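Local coordinates for tripartite motif-containing protein 65 (PDB 7JL4) that acts as an E3 ubiquitin ligase in innate immunity, autophagy and inflammation, this chain being its C-terminal PRY-SPRY domain, at residues V88-L93 with L169-L174. Numbering follows the deposited sequence.
Sequences VSYPQL and LFNQPL
With CG anti to its own carbonyl carbon (chi1 -69°), Tyr90 lays its ring along the loop 169-174, its hydroxyl reaching the backbone beyond Phe170. There Asn171 N donates a hydrogen bond to Tyr90 OH, 3.1 Å long and bent to 157° at the hydrogen. The case illustrates how one tyrosine can meet a loop with one side of its ring and its hydroxyl at once. Gln172 lies above the ring plane, over the rim, with CB 3.6 Å from Tyr90 CD1 and OE1 on the same side; the amide, its plane turned 39° from the ring, spans Tyr90 and the neighbouring proline, NE2 lying 3.7 Å from Pro91 CD. Leu174 approaches obliquely from the other side of the ring plane, bringing CD2 within 3.8 Å of Tyr90 CD1 and 4.0 Å of Val88 CG2; its other methyl, CD1, lies over one face of the Phe170 ring, offset toward its rim. A phenylalanine in place of Tyr90 would probably keep most of this packing but leave the backbone N-H of Asn171 without its acceptor. Nearer the strand, Leu174 CA makes a CH...O contact of 3.4 Å with Ser89 O. Pro173 O, close to the plane of the tyrosine ring at its edge, is buried here without a polar partner. Trp112, on strand 111-116, meets both Tyr90 and Phe170 edge-to-face. The contact thus belongs to the SPRY beta-sandwich, packing the end of strand 84-89 against the loop that leads from strand 161-167 of the seven-stranded sheet into strand 175-180, which pairs antiparallel with strand 84-89 in the other sheet.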
ATOM      1  N   VAL A  88       0.587   5.498   1.919  1.00 18.48           N
ATOM      2  CA  VAL A  88       0.381   6.679   1.084  1.00 21.76           C
ATOM      3  C   VAL A  88       1.474   7.689   1.409  1.00 21.75           C
ATOM      4  O   VAL A  88       2.026   7.692   2.518  1.00 21.27           O
ATOM      5  CB  VAL A  88      -1.010   7.299   1.310  1.00 18.62           C
ATOM      6  CG1 VAL A  88      -2.093   6.342   0.797  1.00 16.67           C
ATOM      7  CG2 VAL A  88      -1.213   7.623   2.769  1.00 18.21           C
ATOM      8  N   SER A  89       1.793   8.553   0.440  1.00 18.18           N
ATOM      9  CA  SER A  89       2.837   9.555   0.635  1.00 22.81           C
ATOM     10  C   SER A  89       2.484  10.851  -0.072  1.00 24.61           C
ATOM     11  O   SER A  89       1.761  10.859  -1.070  1.00 18.53           O
ATOM     12  CB  SER A  89       4.194   9.102   0.080  1.00 25.16           C
ATOM     13  OG  SER A  89       4.131   8.997  -1.345  1.00 30.31           O
ATOM     14  N   TYR A  90       3.071  11.943   0.431  1.00 22.82           N
ATOM     15  CA  TYR A  90       3.119  13.198  -0.283  1.00 25.39           C
ATOM     16  C   TYR A  90       4.072  13.042  -1.461  1.00 27.91           C
ATOM     17  O   TYR A  90       4.846  12.081  -1.511  1.00 28.04           O
ATOM     18  CB  TYR A  90       3.607  14.309   0.641  1.00 23.45           C
ATOM     19  CG  TYR A  90       2.644  14.691   1.741  1.00 24.49           C
ATOM     20  CD1 TYR A  90       1.254  14.560   1.578  1.00 22.61           C
ATOM     21  CD2 TYR A  90       3.127  15.207   2.942  1.00 28.19           C
ATOM     22  CE1 TYR A  90       0.360  14.944   2.608  1.00 24.20           C
ATOM     23  CE2 TYR A  90       2.265  15.602   3.958  1.00 27.11           C
ATOM     24  CZ  TYR A  90       0.898  15.456   3.807  1.00 29.05           C
ATOM     25  OH  TYR A  90       0.106  15.865   4.861  1.00 28.09           O
ATOM     26  N   PRO A  91       4.053  13.980  -2.413  1.00 31.18           N
ATOM     27  CA  PRO A  91       4.952  13.874  -3.577  1.00 37.22           C
ATOM     28  C   PRO A  91       6.449  13.870  -3.257  1.00 37.69           C
ATOM     29  O   PRO A  91       7.238  13.479  -4.124  1.00 48.54           O
ATOM     30  CB  PRO A  91       4.586  15.112  -4.413  1.00 36.30           C
ATOM     31  CG  PRO A  91       3.167  15.438  -4.019  1.00 33.79           C
ATOM     32  CD  PRO A  91       3.074  15.086  -2.565  1.00 29.82           C
ATOM     33  N   GLN A  92       6.885  14.311  -2.078  1.00 35.34           N
ATOM     34  CA  GLN A  92       8.319  14.462  -1.842  1.00 39.91           C
ATOM     35  C   GLN A  92       9.010  13.178  -1.387  1.00 41.92           C
ATOM     36  O   GLN A  92      10.203  13.223  -1.067  1.00 39.10           O
ATOM     37  CB  GLN A  92       8.588  15.561  -0.816  1.00 41.02           C
ATOM     38  N   LEU A  93       8.313  12.052  -1.351  1.00 39.69           N
ATOM     39  CA  LEU A  93       8.912  10.834  -0.821  1.00 33.88           C
ATOM     40  C   LEU A  93      10.178  10.493  -1.600  1.00 35.84           C
ATOM     41  O   LEU A  93      10.129  10.402  -2.833  1.00 33.84           O
ATOM     42  CB  LEU A  93       7.927   9.669  -0.877  1.00 34.95           C
ATOM     43  CG  LEU A  93       8.424   8.347  -0.294  1.00 31.90           C
ATOM     44  CD1 LEU A  93       8.600   8.455   1.226  1.00 34.72           C
ATOM     45  CD2 LEU A  93       7.471   7.200  -0.630  1.00 27.49           C
ATOM     46  N   LEU A 169      -3.677  16.203   9.362  1.00 27.06           N
ATOM     47  CA  LEU A 169      -4.232  17.287   8.544  1.00 32.71           C
ATOM     48  C   LEU A 169      -3.478  17.290   7.218  1.00 28.17           C
ATOM     49  O   LEU A 169      -2.544  18.059   7.002  1.00 36.51           O
ATOM     50  CB  LEU A 169      -4.118  18.610   9.284  1.00 43.47           C
ATOM     51  CG  LEU A 169      -4.862  18.622  10.626  1.00 43.89           C
ATOM     52  CD1 LEU A 169      -5.092  20.043  11.099  1.00 52.18           C
ATOM     53  CD2 LEU A 169      -6.202  17.886  10.523  1.00 49.10           C
ATOM     54  N   PHE A 170      -3.890  16.393   6.322  1.00 24.98           N
ATOM     55  CA  PHE A 170      -3.171  16.191   5.065  1.00 25.58           C
ATOM     56  C   PHE A 170      -3.166  17.473   4.239  1.00 36.26           C
ATOM     57  O   PHE A 170      -4.220  18.062   3.998  1.00 38.28           O
ATOM     58  CB  PHE A 170      -3.819  15.051   4.275  1.00 24.18           C
ATOM     59  CG  PHE A 170      -3.763  13.718   4.973  1.00 26.93           C
ATOM     60  CD1 PHE A 170      -2.555  13.050   5.125  1.00 24.65           C
ATOM     61  CD2 PHE A 170      -4.919  13.135   5.464  1.00 26.22           C
ATOM     62  CE1 PHE A 170      -2.494  11.789   5.758  1.00 24.73           C
ATOM     63  CE2 PHE A 170      -4.880  11.889   6.118  1.00 27.97           C
ATOM     64  CZ  PHE A 170      -3.664  11.217   6.265  1.00 26.76           C
ATOM     65  N   ASN A 171      -1.975  17.919   3.808  1.00 34.48           N
ATOM     66  CA  ASN A 171      -1.846  19.228   3.161  1.00 28.40           C
ATOM     67  C   ASN A 171      -1.268  19.183   1.749  1.00 33.58           C
ATOM     68  O   ASN A 171      -0.952  20.247   1.186  1.00 40.93           O
ATOM     69  CB  ASN A 171      -1.014  20.181   4.024  1.00 32.94           C
ATOM     70  CG  ASN A 171       0.439  19.738   4.188  1.00 39.84           C
ATOM     71  OD1 ASN A 171       0.908  18.791   3.552  1.00 34.56           O
ATOM     72  ND2 ASN A 171       1.169  20.457   5.032  1.00 46.75           N
ATOM     73  N   GLN A 172      -1.136  18.001   1.169  1.00 26.19           N
ATOM     74  CA  GLN A 172      -0.754  17.764  -0.213  1.00 27.01           C
ATOM     75  C   GLN A 172      -1.522  16.535  -0.659  1.00 27.99           C
ATOM     76  O   GLN A 172      -2.005  15.769   0.183  1.00 23.17           O
ATOM     77  CB  GLN A 172       0.752  17.507  -0.362  1.00 24.81           C
ATOM     78  CG  GLN A 172       1.563  18.762  -0.537  1.00 37.77           C
ATOM     79  CD  GLN A 172       3.044  18.509  -0.594  1.00 35.53           C
ATOM     80  OE1 GLN A 172       3.671  18.112   0.391  1.00 40.43           O
ATOM     81  NE2 GLN A 172       3.613  18.688  -1.779  1.00 42.29           N
ATOM     82  N   PRO A 173      -1.655  16.317  -1.976  1.00 18.28           N
ATOM     83  CA  PRO A 173      -2.239  15.060  -2.469  1.00 18.98           C
ATOM     84  C   PRO A 173      -1.445  13.846  -2.018  1.00 23.71           C
ATOM     85  O   PRO A 173      -0.218  13.893  -1.907  1.00 21.10           O
ATOM     86  CB  PRO A 173      -2.173  15.211  -3.996  1.00 23.05           C
ATOM     87  CG  PRO A 173      -2.178  16.716  -4.228  1.00 34.33           C
ATOM     88  CD  PRO A 173      -1.333  17.253  -3.072  1.00 27.95           C
ATOM     89  N   LEU A 174      -2.160  12.749  -1.765  1.00 23.28           N
ATOM     90  CA  LEU A 174      -1.565  11.493  -1.300  1.00 21.25           C
ATOM     91  C   LEU A 174      -1.585  10.465  -2.421  1.00 24.70           C
ATOM     92  O   LEU A 174      -2.632  10.249  -3.060  1.00 21.63           O
ATOM     93  CB  LEU A 174      -2.319  10.920  -0.103  1.00 14.75           C
ATOM     94  CG  LEU A 174      -2.235  11.745   1.157  1.00 19.34           C
ATOM     95  CD1 LEU A 174      -3.365  11.333   2.054  1.00 20.24           C
ATOM     96  CD2 LEU A 174      -0.884  11.462   1.846  1.00 22.23           C
TER